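PDB 6XXW: beta-glucuronidase from Dictyoglomus thermophilum, which probably hydrolyses beta-D-glucuronides as a retaining glycosidase of family 2, releasing glucuronic acid from the group it is linked to. Local coordinates for residues L35-W39 with L51-P55; I182-V186 with P343-E347; I323-L329 with L351-I357; V106-V111 with I125-N130. All coordinates share one frame; numbering follows the deposited sequence.

Contact 1: residues L35-W39 with L51-P55; sequences LSGVW and LMPVP
Val54 lays its CG2 methyl over the five-membered ring of the Trp39 indole, 17° off the ring normal, in a CH-pi contact of 3.7 Å from CG2 to the ring centroid. Val54 CB comes in over the same face, 3.5 Å from Trp39 CD1. Trp39 points to the same sheet face as Val54, and CG, anti to the carbonyl carbon (chi1 -69°), brings its ring beside the valine. The ring's rotation is fixed further by Trp39 NE1, which donates to Leu35 O of its own segment, 2.9 Å away, although that oxygen lies 26° out of the ring plane.

These residues belong to the antiparallel hairpin of strands 32-43 and 50-54 in the amino-terminal beta domain, the jelly-roll sugar-binding domain of family 2 glycosidases. Gly37 and Val54 form one hydrogen-bonded pair, with Gly37 N to Val54 O at 2.9 Å and Val54 N to Gly37 O at 2.8 Å; Trp39 and Met52 form the next. Between them, Val38 and Pro53 make a non-hydrogen-bonded pair whose side chains lie on the sheet face opposite to Trp39, Met52 and Val54. There Val38 CG1 meets Leu51 CB at 4.0 Å, the two side chains crossing at a slant, and a second subunit packs against this face, its Leu351 on Leu51 and its Ile323 on Pro53. Tyr76 of strand 73-81 touches Trp39, Met52 and Val54.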
loop_
_atom_site.group_PDB
_atom_site.type_symbol
_atom_site.label_atom_id
_atom_site.label_comp_id
_atom_site.label_asym_id
_atom_site.label_seq_id
_atom_site.Cartn_x
_atom_site.Cartn_y
_atom_site.Cartn_z
ATOM N N LEU A 35 30.010 23.085 11.608
ATOM C CA LEU A 35 29.685 23.805 10.380
ATOM C C LEU A 35 28.515 23.187 9.625
ATOM O O LEU A 35 28.188 23.653 8.529
ATOM C CB LEU A 35 30.908 23.879 9.459
ATOM C CG LEU A 35 32.127 24.658 9.956
ATOM C CD1 LEU A 35 33.108 24.878 8.810
ATOM C CD2 LEU A 35 31.711 25.981 10.565
ATOM N N SER A 36 27.887 22.157 10.183
ATOM C CA SER A 36 26.685 21.596 9.585
ATOM C C SER A 36 25.611 22.664 9.475
ATOM O O SER A 36 25.584 23.632 10.240
ATOM C CB SER A 36 26.169 20.425 10.419
ATOM O OG SER A 36 27.215 19.524 10.696
ATOM N N GLY A 37 24.724 22.488 8.504
ATOM C CA GLY A 37 23.663 23.444 8.266
ATOM C C GLY A 37 23.432 23.578 6.779
ATOM O O GLY A 37 23.589 22.595 6.051
ATOM N N VAL A 38 23.119 24.775 6.297
ATOM C CA VAL A 38 22.828 24.992 4.882
ATOM C C VAL A 38 24.082 25.529 4.204
ATOM O O VAL A 38 24.596 26.585 4.586
ATOM C CB VAL A 38 21.651 25.963 4.697
ATOM C CG1 VAL A 38 21.374 26.190 3.219
ATOM C CG2 VAL A 38 20.416 25.443 5.401
ATOM N N TRP A 39 24.556 24.829 3.175
ATOM C CA TRP A 39 25.720 25.256 2.411
ATOM C C TRP A 39 25.306 25.636 0.997
ATOM O O TRP A 39 24.225 25.285 0.531
ATOM C CB TRP A 39 26.767 24.145 2.320
ATOM C CG TRP A 39 27.488 23.763 3.587
ATOM C CD1 TRP A 39 26.940 23.483 4.806
ATOM C CD2 TRP A 39 28.895 23.580 3.726
ATOM N NE1 TRP A 39 27.928 23.133 5.700
ATOM C CE2 TRP A 39 29.139 23.191 5.059
ATOM C CE3 TRP A 39 29.975 23.698 2.846
ATOM C CZ2 TRP A 39 30.425 22.922 5.533
ATOM C CZ3 TRP A 39 31.250 23.438 3.316
ATOM C CH2 TRP A 39 31.466 23.066 4.652
ATOM N N LEU A 51 21.058 25.631 -2.796
ATOM C CA LEU A 51 21.243 25.340 -1.380
ATOM C C LEU A 51 21.264 23.835 -1.139
ATOM O O LEU A 51 20.518 23.084 -1.770
ATOM C CB LEU A 51 20.138 25.983 -0.542
ATOM C CG LEU A 51 20.085 27.512 -0.655
ATOM C CD1 LEU A 51 18.974 28.079 0.223
ATOM C CD2 LEU A 51 21.438 28.128 -0.292
ATOM N N MET A 52 22.107 23.404 -0.198
ATOM C CA MET A 52 22.245 21.985 0.091
ATOM C C MET A 52 22.524 21.764 1.572
ATOM O O MET A 52 23.495 22.313 2.107
ATOM C CB MET A 52 23.370 21.383 -0.756
ATOM C CG MET A 52 23.475 19.863 -0.705
ATOM S SD MET A 52 22.082 19.011 -1.468
ATOM C CE MET A 52 22.175 19.565 -3.180
ATOM N N PRO A 53 21.725 20.952 2.263
ATOM C CA PRO A 53 22.021 20.659 3.671
ATOM C C PRO A 53 23.272 19.801 3.822
ATOM O O PRO A 53 23.599 18.974 2.969
ATOM C CB PRO A 53 20.768 19.907 4.147
ATOM C CG PRO A 53 20.302 19.176 2.899
ATOM C CD PRO A 53 20.586 20.160 1.755
ATOM N N VAL A 54 23.979 20.019 4.928
ATOM C CA VAL A 54 25.144 19.229 5.310
ATOM C C VAL A 54 24.993 18.876 6.784
ATOM O O VAL A 54 24.793 19.776 7.612
ATOM C CB VAL A 54 26.453 20.001 5.043
ATOM C CG1 VAL A 54 27.660 19.271 5.657
ATOM C CG2 VAL A 54 26.658 20.200 3.546
ATOM N N PRO A 55 25.104 17.601 7.179
ATOM C CA PRO A 55 25.415 16.442 6.348
ATOM C C PRO A 55 24.178 15.836 5.675
ATOM O O PRO A 55 23.089 15.824 6.254
ATOM C CB PRO A 55 26.011 15.458 7.357
ATOM C CG PRO A 55 25.217 15.721 8.595
ATOM C CD PRO A 55 24.931 17.213 8.597
#

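Contact 2: residues I182-V186 with P343-E347; sequences IHRPV and PYSEE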
loop_
_atom_site.group_PDB
_atom_site.type_symbol
_atom_site.label_atom_id
_atom_site.label_comp_id
_atom_site.label_asym_id
_atom_site.label_seq_id
_atom_site.Cartn_x
_atom_site.Cartn_y
_atom_site.Cartn_z
ATOM N N ILE A 182 28.512 15.125 1.374
ATOM C CA ILE A 182 29.168 15.172 2.677
ATOM C C ILE A 182 28.216 14.512 3.667
ATOM O O ILE A 182 27.237 15.119 4.106
ATOM C CB ILE A 182 29.520 16.599 3.103
ATOM C CG1 ILE A 182 30.447 17.260 2.075
ATOM C CG2 ILE A 182 30.223 16.572 4.474
ATOM C CD1 ILE A 182 30.607 18.762 2.280
ATOM N N HIS A 183 28.530 13.274 4.049
ATOM C CA HIS A 183 27.597 12.416 4.770
ATOM C C HIS A 183 27.698 12.546 6.281
ATOM O O HIS A 183 26.791 12.103 6.991
ATOM C CB HIS A 183 27.825 10.958 4.357
ATOM C CG HIS A 183 27.412 10.661 2.947
ATOM N ND1 HIS A 183 27.919 9.600 2.227
ATOM C CD2 HIS A 183 26.513 11.270 2.137
ATOM C CE1 HIS A 183 27.359 9.575 1.030
ATOM N NE2 HIS A 183 26.496 10.573 0.952
ATOM N N ARG A 184 28.763 13.137 6.799
ATOM C CA ARG A 184 28.936 13.276 8.236
ATOM C C ARG A 184 29.434 14.687 8.526
ATOM O O ARG A 184 29.933 15.368 7.624
ATOM C CB ARG A 184 29.893 12.199 8.780
ATOM C CG ARG A 184 29.345 10.786 8.528
ATOM C CD ARG A 184 30.277 9.672 8.957
ATOM N NE ARG A 184 29.832 8.404 8.382
ATOM C CZ ARG A 184 30.627 7.355 8.187
ATOM N NH1 ARG A 184 31.910 7.423 8.536
ATOM N NH2 ARG A 184 30.144 6.240 7.656
ATOM N N PRO A 185 29.287 15.151 9.769
ATOM C CA PRO A 185 29.468 16.583 10.050
ATOM C C PRO A 185 30.859 17.103 9.714
ATOM O O PRO A 185 31.865 16.413 9.872
ATOM C CB PRO A 185 29.186 16.677 11.554
ATOM C CG PRO A 185 28.176 15.586 11.791
ATOM C CD PRO A 185 28.660 14.455 10.914
ATOM N N VAL A 186 30.884 18.334 9.222
ATOM C CA VAL A 186 32.102 19.118 9.077
ATOM C C VAL A 186 32.228 19.984 10.319
ATOM O O VAL A 186 31.290 20.709 10.670
ATOM C CB VAL A 186 32.046 19.996 7.820
ATOM C CG1 VAL A 186 33.340 20.796 7.683
ATOM C CG2 VAL A 186 31.775 19.145 6.559
ATOM N N PRO A 343 32.591 1.305 7.303
ATOM C CA PRO A 343 32.546 1.872 8.650
ATOM C C PRO A 343 31.395 2.861 8.753
ATOM O O PRO A 343 31.111 3.614 7.814
ATOM C CB PRO A 343 33.911 2.559 8.797
ATOM C CG PRO A 343 34.802 1.817 7.802
ATOM C CD PRO A 343 33.899 1.520 6.648
ATOM N N TYR A 344 30.716 2.837 9.890
ATOM C CA TYR A 344 29.645 3.790 10.119
ATOM C C TYR A 344 30.205 5.042 10.796
ATOM O O TYR A 344 31.397 5.145 11.110
ATOM C CB TYR A 344 28.516 3.167 10.948
ATOM C CG TYR A 344 27.667 2.133 10.220
ATOM C CD1 TYR A 344 27.907 1.802 8.882
ATOM C CD2 TYR A 344 26.612 1.487 10.880
ATOM C CE1 TYR A 344 27.115 0.827 8.221
ATOM C CE2 TYR A 344 25.830 0.531 10.236
ATOM C CZ TYR A 344 26.083 0.207 8.907
ATOM O OH TYR A 344 25.288 -0.753 8.308
ATOM N N SER A 345 29.337 6.023 10.996
ATOM C CA SER A 345 29.729 7.215 11.727
ATOM C C SER A 345 30.148 6.850 13.146
ATOM O O SER A 345 29.610 5.918 13.756
ATOM C CB SER A 345 28.571 8.206 11.770
ATOM O OG SER A 345 27.515 7.669 12.542
ATOM N N GLU A 346 31.122 7.608 13.670
ATOM C CA GLU A 346 31.538 7.440 15.061
ATOM C C GLU A 346 30.358 7.583 16.006
ATOM O O GLU A 346 30.280 6.884 17.029
ATOM C CB GLU A 346 32.625 8.465 15.405
ATOM C CG GLU A 346 33.793 8.475 14.418
ATOM C CD GLU A 346 33.785 9.654 13.439
ATOM O OE1 GLU A 346 32.817 9.782 12.640
ATOM O OE2 GLU A 346 34.775 10.433 13.451
ATOM N N GLU A 347 29.429 8.489 15.673
ATOM C CA GLU A 347 28.224 8.691 16.468
ATOM C C GLU A 347 27.494 7.379 16.721
ATOM O O GLU A 347 27.045 7.112 17.841
ATOM C CB GLU A 347 27.314 9.695 15.749
ATOM C CG GLU A 347 27.740 11.166 15.887
ATOM C CD GLU A 347 28.811 11.613 14.883
ATOM O OE1 GLU A 347 29.288 10.788 14.066
ATOM O OE2 GLU A 347 29.178 12.811 14.916
HETATM O O HOH W 1 33.428 9.344 10.342
#
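Arg184 NH2 donates to Pro343 O at 2.8 Å, with an N-H...O angle of 148° and the oxygen near the edge of the guanidinium, 17° out of its plane. The same nitrogen forms a salt bridge with Glu308, whose carboxylate also accepts from Ser345 N, so one acid ties the arginine to the loop it lies against. Extended from CG to NE, the side chain carries its flat end across the backbone of 344-345: Ser345 N sits over the centre of one guanidinium face, 3.4 Å from CZ, and Tyr344 C over its rim. Farther back along the chain, Arg184 CD packs on Ser345 CB at 3.6 Å. Arg184 NH1 donates to Phe118 O and, at 3.0 Å, to a water that lies in the guanidinium plane. A leucine in place of Arg184 would probably leave Pro343 O without this donor and Glu308 without its cationic mate in a buried setting. Ser345 is the N-cap of helix 346-355; the arginine, at a corner between two strands of the sugar-binding domain, thus reaches the start of a TIM-barrel helix, an interdomain joint of this family 2 glycosidase.

Contact 3: residues I323-L329 with L351-I357; sequences IKDFNLL and LADQYGI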
loop_
_atom_site.group_PDB
_atom_site.type_symbol
_atom_site.label_atom_id
_atom_site.label_comp_id
_atom_site.label_asym_id
_atom_site.label_seq_id
_atom_site.Cartn_x
_atom_site.Cartn_y
_atom_site.Cartn_z
ATOM N N ILE A 323 19.058 7.256 17.152
ATOM C CA ILE A 323 18.474 6.904 18.442
ATOM C C ILE A 323 17.222 6.062 18.241
ATOM O O ILE A 323 17.012 5.060 18.939
ATOM C CB ILE A 323 18.224 8.182 19.264
ATOM C CG1 ILE A 323 19.579 8.692 19.789
ATOM C CG2 ILE A 323 17.267 7.913 20.440
ATOM C CD1 ILE A 323 19.575 10.146 20.236
ATOM N N LYS A 324 16.393 6.420 17.260
ATOM C CA LYS A 324 15.257 5.566 16.907
ATOM C C LYS A 324 15.708 4.136 16.612
ATOM O O LYS A 324 15.088 3.169 17.071
ATOM C CB LYS A 324 14.524 6.146 15.700
ATOM C CG LYS A 324 13.337 5.307 15.264
ATOM C CD LYS A 324 12.332 5.153 16.404
ATOM C CE LYS A 324 10.942 4.809 15.867
ATOM N NZ LYS A 324 9.890 4.864 16.936
ATOM N N ASP A 325 16.802 3.983 15.863
ATOM C CA ASP A 325 17.242 2.648 15.469
ATOM C C ASP A 325 17.686 1.846 16.689
ATOM O O ASP A 325 17.390 0.651 16.797
ATOM C CB ASP A 325 18.385 2.746 14.452
ATOM C CG ASP A 325 17.906 3.053 13.023
ATOM O OD1 ASP A 325 16.680 3.187 12.789
ATOM O OD2 ASP A 325 18.773 3.160 12.118
ATOM N N PHE A 326 18.398 2.486 17.623
ATOM C CA PHE A 326 18.829 1.759 18.811
ATOM C C PHE A 326 17.653 1.406 19.717
ATOM O O PHE A 326 17.648 0.341 20.344
ATOM C CB PHE A 326 19.896 2.564 19.564
ATOM C CG PHE A 326 21.266 2.406 18.967
ATOM C CD1 PHE A 326 22.039 1.294 19.261
ATOM C CD2 PHE A 326 21.744 3.323 18.041
ATOM C CE1 PHE A 326 23.279 1.128 18.685
ATOM C CE2 PHE A 326 22.984 3.156 17.457
ATOM C CZ PHE A 326 23.754 2.059 17.779
ATOM N N ASN A 327 16.651 2.279 19.812
ATOM C CA ASN A 327 15.470 1.918 20.597
ATOM C C ASN A 327 14.734 0.743 19.966
ATOM O O ASN A 327 14.201 -0.123 20.674
ATOM C CB ASN A 327 14.553 3.128 20.745
ATOM C CG ASN A 327 15.166 4.186 21.625
ATOM O OD1 ASN A 327 16.004 3.876 22.467
ATOM N ND2 ASN A 327 14.788 5.438 21.416
ATOM N N LEU A 328 14.724 0.680 18.634
ATOM C CA LEU A 328 14.127 -0.472 17.958
ATOM C C LEU A 328 14.951 -1.734 18.181
ATOM O O LEU A 328 14.391 -2.820 18.377
ATOM C CB LEU A 328 13.979 -0.184 16.464
ATOM C CG LEU A 328 12.870 0.791 16.046
ATOM C CD1 LEU A 328 13.034 1.206 14.561
ATOM C CD2 LEU A 328 11.500 0.187 16.305
ATOM N N LEU A 329 16.282 -1.614 18.160
ATOM C CA LEU A 329 17.132 -2.767 18.451
ATOM C C LEU A 329 16.829 -3.335 19.833
ATOM O O LEU A 329 16.724 -4.557 20.013
ATOM C CB LEU A 329 18.610 -2.369 18.341
ATOM C CG LEU A 329 19.209 -2.187 16.934
ATOM C CD1 LEU A 329 20.729 -1.829 17.032
ATOM C CD2 LEU A 329 19.002 -3.423 16.093
ATOM N N LEU A 351 26.832 5.458 20.430
ATOM C CA LEU A 351 25.516 4.983 20.839
ATOM C C LEU A 351 25.532 3.484 21.121
ATOM O O LEU A 351 24.931 3.028 22.101
ATOM C CB LEU A 351 24.478 5.326 19.768
ATOM C CG LEU A 351 24.134 6.812 19.614
ATOM C CD1 LEU A 351 23.181 7.022 18.426
ATOM C CD2 LEU A 351 23.507 7.306 20.913
ATOM N N ALA A 352 26.214 2.692 20.284
ATOM C CA ALA A 352 26.278 1.265 20.575
ATOM C C ALA A 352 26.956 1.018 21.921
ATOM O O ALA A 352 26.546 0.116 22.671
ATOM C CB ALA A 352 26.980 0.521 19.447
ATOM N N ASP A 353 27.961 1.844 22.265
ATOM C CA ASP A 353 28.580 1.787 23.593
ATOM C C ASP A 353 27.550 2.041 24.694
ATOM O O ASP A 353 27.537 1.351 25.722
ATOM C CB ASP A 353 29.714 2.822 23.725
ATOM C CG ASP A 353 30.898 2.597 22.758
ATOM O OD1 ASP A 353 31.076 1.489 22.170
ATOM O OD2 ASP A 353 31.691 3.572 22.608
ATOM N N GLN A 354 26.706 3.063 24.513
ATOM C CA GLN A 354 25.709 3.423 25.526
ATOM C C GLN A 354 24.619 2.369 25.657
ATOM O O GLN A 354 24.140 2.094 26.766
ATOM C CB GLN A 354 25.082 4.773 25.184
ATOM C CG GLN A 354 26.075 5.942 25.235
ATOM C CD GLN A 354 26.339 6.387 26.645
ATOM O OE1 GLN A 354 25.472 6.249 27.513
ATOM N NE2 GLN A 354 27.542 6.924 26.895
ATOM N N TYR A 355 24.185 1.797 24.537
ATOM C CA TYR A 355 23.062 0.874 24.546
ATOM C C TYR A 355 23.478 -0.572 24.804
ATOM O O TYR A 355 22.617 -1.403 25.093
ATOM C CB TYR A 355 22.321 0.949 23.204
ATOM C CG TYR A 355 21.277 2.046 23.097
ATOM C CD1 TYR A 355 19.935 1.778 23.363
ATOM C CD2 TYR A 355 21.627 3.339 22.711
ATOM C CE1 TYR A 355 18.969 2.771 23.263
ATOM C CE2 TYR A 355 20.665 4.344 22.598
ATOM C CZ TYR A 355 19.335 4.051 22.886
ATOM O OH TYR A 355 18.362 5.026 22.786
ATOM N N GLY A 356 24.759 -0.900 24.688
ATOM C CA GLY A 356 25.197 -2.276 24.867
ATOM C C GLY A 356 24.826 -3.158 23.695
ATOM O O GLY A 356 24.192 -4.206 23.857
ATOM N N ILE A 357 25.212 -2.731 22.498
ATOM C CA ILE A 357 24.998 -3.479 21.271
ATOM C C ILE A 357 26.367 -3.847 20.718
ATOM O O ILE A 357 27.225 -2.977 20.549
ATOM C CB ILE A 357 24.190 -2.666 20.241
ATOM C CG1 ILE A 357 22.806 -2.296 20.803
ATOM C CG2 ILE A 357 24.117 -3.422 18.892
ATOM C CD1 ILE A 357 21.831 -3.475 20.938
#
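The ring of Tyr355 carries Phe326 CB over the centre of one face, 3.5 Å from CB to the ring centroid and almost on the normal, while Asn327 OD1 and Leu351 O lie at its edge. On the Phe326 ring, Leu351 CB stands over one face, 3.9 Å from the centroid, and Ile357 CG1 meets the edge near the ring plane, 4.0 Å from CD1. The two rings are near parallel, their planes 25° apart, but are slid so far that they barely overlap, with centroids separated by 5.2 Å. With CG anti to the carbonyl carbon, it is the CB of Phe326, more than its ring, that covers the tyrosine.

Phe326 reaches across to the backbone of the facing helix, where CE1 comes within 3.5 Å of Ala352 CA. The phenol of Tyr355 returns in the other direction: its OH donates to Asn327 OD1 at 2.6 Å, from above the carbonyl plane and not along a lone pair, with amide and ring turned 60° from each other. The amide nitrogen of Asn327 donates to Ile61 O of a second subunit. Packing continues through Ile323 CG1 on Leu351 CD1 and Leu329 CD1 on Ile357 CG2.

Past Tyr355 the helix ends at Gly356, whose positive phi lets the chain turn into strand 358-362. Phe337 of strand 336-338 lies against Phe326, Leu329 and Ile357. Helices 319-332 and 346-355, whose segments cross at -34°, are successive outer helices packed over parallel strands, as in a TIM barrel.

Contact 4: residues V106-V111 with I125-N130; sequences VNGNLV and ISKFVN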
loop_
_atom_site.group_PDB
_atom_site.type_symbol
_atom_site.label_atom_id
_atom_site.label_comp_id
_atom_site.label_asym_id
_atom_site.label_seq_id
_atom_site.Cartn_x
_atom_site.Cartn_y
_atom_site.Cartn_z
ATOM N N VAL A 106 40.577 26.005 2.221
ATOM C CA VAL A 106 40.316 27.085 3.170
ATOM C C VAL A 106 40.828 28.367 2.532
ATOM O O VAL A 106 42.039 28.513 2.306
ATOM C CB VAL A 106 40.985 26.822 4.525
ATOM C CG1 VAL A 106 40.847 28.033 5.433
ATOM C CG2 VAL A 106 40.378 25.567 5.180
ATOM N N ASN A 107 39.911 29.290 2.223
ATOM C CA ASN A 107 40.243 30.534 1.511
ATOM C C ASN A 107 41.050 30.254 0.243
ATOM O O ASN A 107 42.021 30.949 -0.072
ATOM C CB ASN A 107 40.978 31.506 2.432
ATOM C CG ASN A 107 40.132 31.910 3.619
ATOM O OD1 ASN A 107 38.962 32.228 3.459
ATOM N ND2 ASN A 107 40.705 31.862 4.812
ATOM N N GLY A 108 40.640 29.222 -0.495
ATOM C CA GLY A 108 41.302 28.844 -1.727
ATOM C C GLY A 108 42.523 27.963 -1.571
ATOM O O GLY A 108 43.063 27.502 -2.585
ATOM N N ASN A 109 42.979 27.713 -0.346
ATOM C CA ASN A 109 44.161 26.903 -0.088
ATOM C C ASN A 109 43.773 25.450 0.160
ATOM O O ASN A 109 42.969 25.171 1.050
ATOM C CB ASN A 109 44.904 27.438 1.127
ATOM C CG ASN A 109 45.402 28.846 0.930
ATOM O OD1 ASN A 109 46.459 29.048 0.341
ATOM N ND2 ASN A 109 44.637 29.836 1.412
ATOM N N LEU A 110 44.386 24.527 -0.586
ATOM C CA LEU A 110 44.160 23.098 -0.367
ATOM C C LEU A 110 44.806 22.668 0.947
ATOM O O LEU A 110 46.032 22.705 1.082
ATOM C CB LEU A 110 44.728 22.297 -1.532
ATOM C CG LEU A 110 44.721 20.794 -1.264
ATOM C CD1 LEU A 110 43.297 20.254 -1.431
ATOM C CD2 LEU A 110 45.715 20.081 -2.177
ATOM N N VAL A 111 43.995 22.254 1.919
ATOM C CA VAL A 111 44.525 21.842 3.213
ATOM C C VAL A 111 44.603 20.325 3.371
ATOM O O VAL A 111 45.407 19.842 4.184
ATOM C CB VAL A 111 43.718 22.462 4.376
ATOM C CG1 VAL A 111 43.768 23.984 4.302
ATOM C CG2 VAL A 111 42.266 21.965 4.389
ATOM N N ILE A 125 44.690 24.118 10.098
ATOM C CA ILE A 125 44.438 25.170 9.111
ATOM C C ILE A 125 44.775 26.565 9.625
ATOM O O ILE A 125 44.494 27.557 8.946
ATOM C CB ILE A 125 42.975 25.134 8.617
ATOM C CG1 ILE A 125 42.005 25.501 9.754
ATOM C CG2 ILE A 125 42.631 23.760 8.019
ATOM C CD1 ILE A 125 40.579 25.914 9.273
ATOM N N SER A 126 45.403 26.670 10.798
ATOM C CA SER A 126 45.672 27.999 11.349
ATOM C C SER A 126 46.510 28.849 10.395
ATOM O O SER A 126 46.395 30.080 10.400
ATOM C CB SER A 126 46.363 27.873 12.709
ATOM O OG SER A 126 47.610 27.237 12.567
ATOM N N LYS A 127 47.316 28.212 9.541
ATOM C CA LYS A 127 48.134 28.950 8.586
ATOM C C LYS A 127 47.301 29.646 7.520
ATOM O O LYS A 127 47.802 30.555 6.856
ATOM C CB LYS A 127 49.139 28.007 7.914
ATOM N N PHE A 128 46.042 29.253 7.336
ATOM C CA PHE A 128 45.263 29.749 6.211
ATOM C C PHE A 128 44.060 30.594 6.595
ATOM O O PHE A 128 43.354 31.063 5.693
ATOM C CB PHE A 128 44.779 28.576 5.347
ATOM C CG PHE A 128 45.864 27.600 4.985
ATOM C CD1 PHE A 128 46.766 27.896 3.979
ATOM C CD2 PHE A 128 45.976 26.388 5.647
ATOM C CE1 PHE A 128 47.772 26.990 3.627
ATOM C CE2 PHE A 128 46.977 25.482 5.304
ATOM C CZ PHE A 128 47.872 25.787 4.293
ATOM N N VAL A 129 43.799 30.811 7.890
ATOM C CA VAL A 129 42.581 31.490 8.320
ATOM C C VAL A 129 42.836 32.982 8.487
ATOM O O VAL A 129 43.960 33.429 8.741
ATOM C CB VAL A 129 42.021 30.884 9.625
ATOM C CG1 VAL A 129 41.513 29.459 9.392
ATOM C CG2 VAL A 129 43.060 30.916 10.717
ATOM N N ASN A 130 41.759 33.754 8.341
ATOM C CA ASN A 130 41.730 35.175 8.658
ATOM C C ASN A 130 41.117 35.310 10.047
ATOM O O ASN A 130 39.930 35.026 10.236
ATOM C CB ASN A 130 40.914 35.939 7.617
ATOM C CG ASN A 130 41.332 35.614 6.201
ATOM O OD1 ASN A 130 42.515 35.662 5.877
ATOM N ND2 ASN A 130 40.363 35.285 5.344
#
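Phe128 meets the turn segment from CB out to the CE atoms of its ring. Its CB lies 4.0 Å from Val106 CG1, the two side chains crossing at about a right angle. With CG anti to the carbonyl carbon (chi1 -49°), the ring lies against Asn109 and Val111, residues two apart on the same strand. CD1 comes to 3.4 Å from Asn109 CB, and CE1 stays close to the same CB and to CG of that amide, which is inclined 30° to the ring. At its other pair of carbons, CD2 and CE2, the ring meets Val111 CG1, the nearer approach being 3.5 Å from CD2. Lys127 CB, from the phenylalanine's own segment, stands over the centre of one ring face.

The residues Val106 to Asn109 form a type I' beta turn, the tight connection of the hairpin of strands 101-106 and 109-115 in the sugar-binding beta domain. Val106 O receives two donors, Asn109 N and Asn109 ND2, the latter at 3.0 Å and in the carbonyl plane. An alanine in place of Asn109 would keep CB against the phenylalanine but would probably cost Val106 O its side-chain donor and Phe128 the amide packed beside CD1.

Asn107 extends from the turn toward the loop, and its ND2 donates to Phe128 O at 2.9 Å, with the oxygen in the amide plane and an N-H...O angle of 160°. This amide is also bound to Asn135 and Ile136 of strand 134-142. Deeper in, Ile125 CG2 touches both valines, 4.0 Å from Val106 CG2 and 3.9 Å from Val111 CG1.

In the fold
Contacts 1, 2 and 4 all draw on the sheet of the sugar-binding domain. Contacts 1 and 2, with centres about 14 Å apart, touch directly: Leu35 N lies 2.9 Å from Val186 O, a probable hydrogen bond between neighbouring strands. Contact 4 lies farther off, its centre about 20 Å from that of contact 1. Helix 346-355 links contacts 2 and 3, whose centres are about 17 Å apart. Contacts 1 and 3 do not touch within a chain, yet Leu51 of one copy packs on Leu351 of another. Tris, probably from the crystallisation liquor, is bound about 4 Å from the side chain of Leu51 and likewise near that of Tyr355.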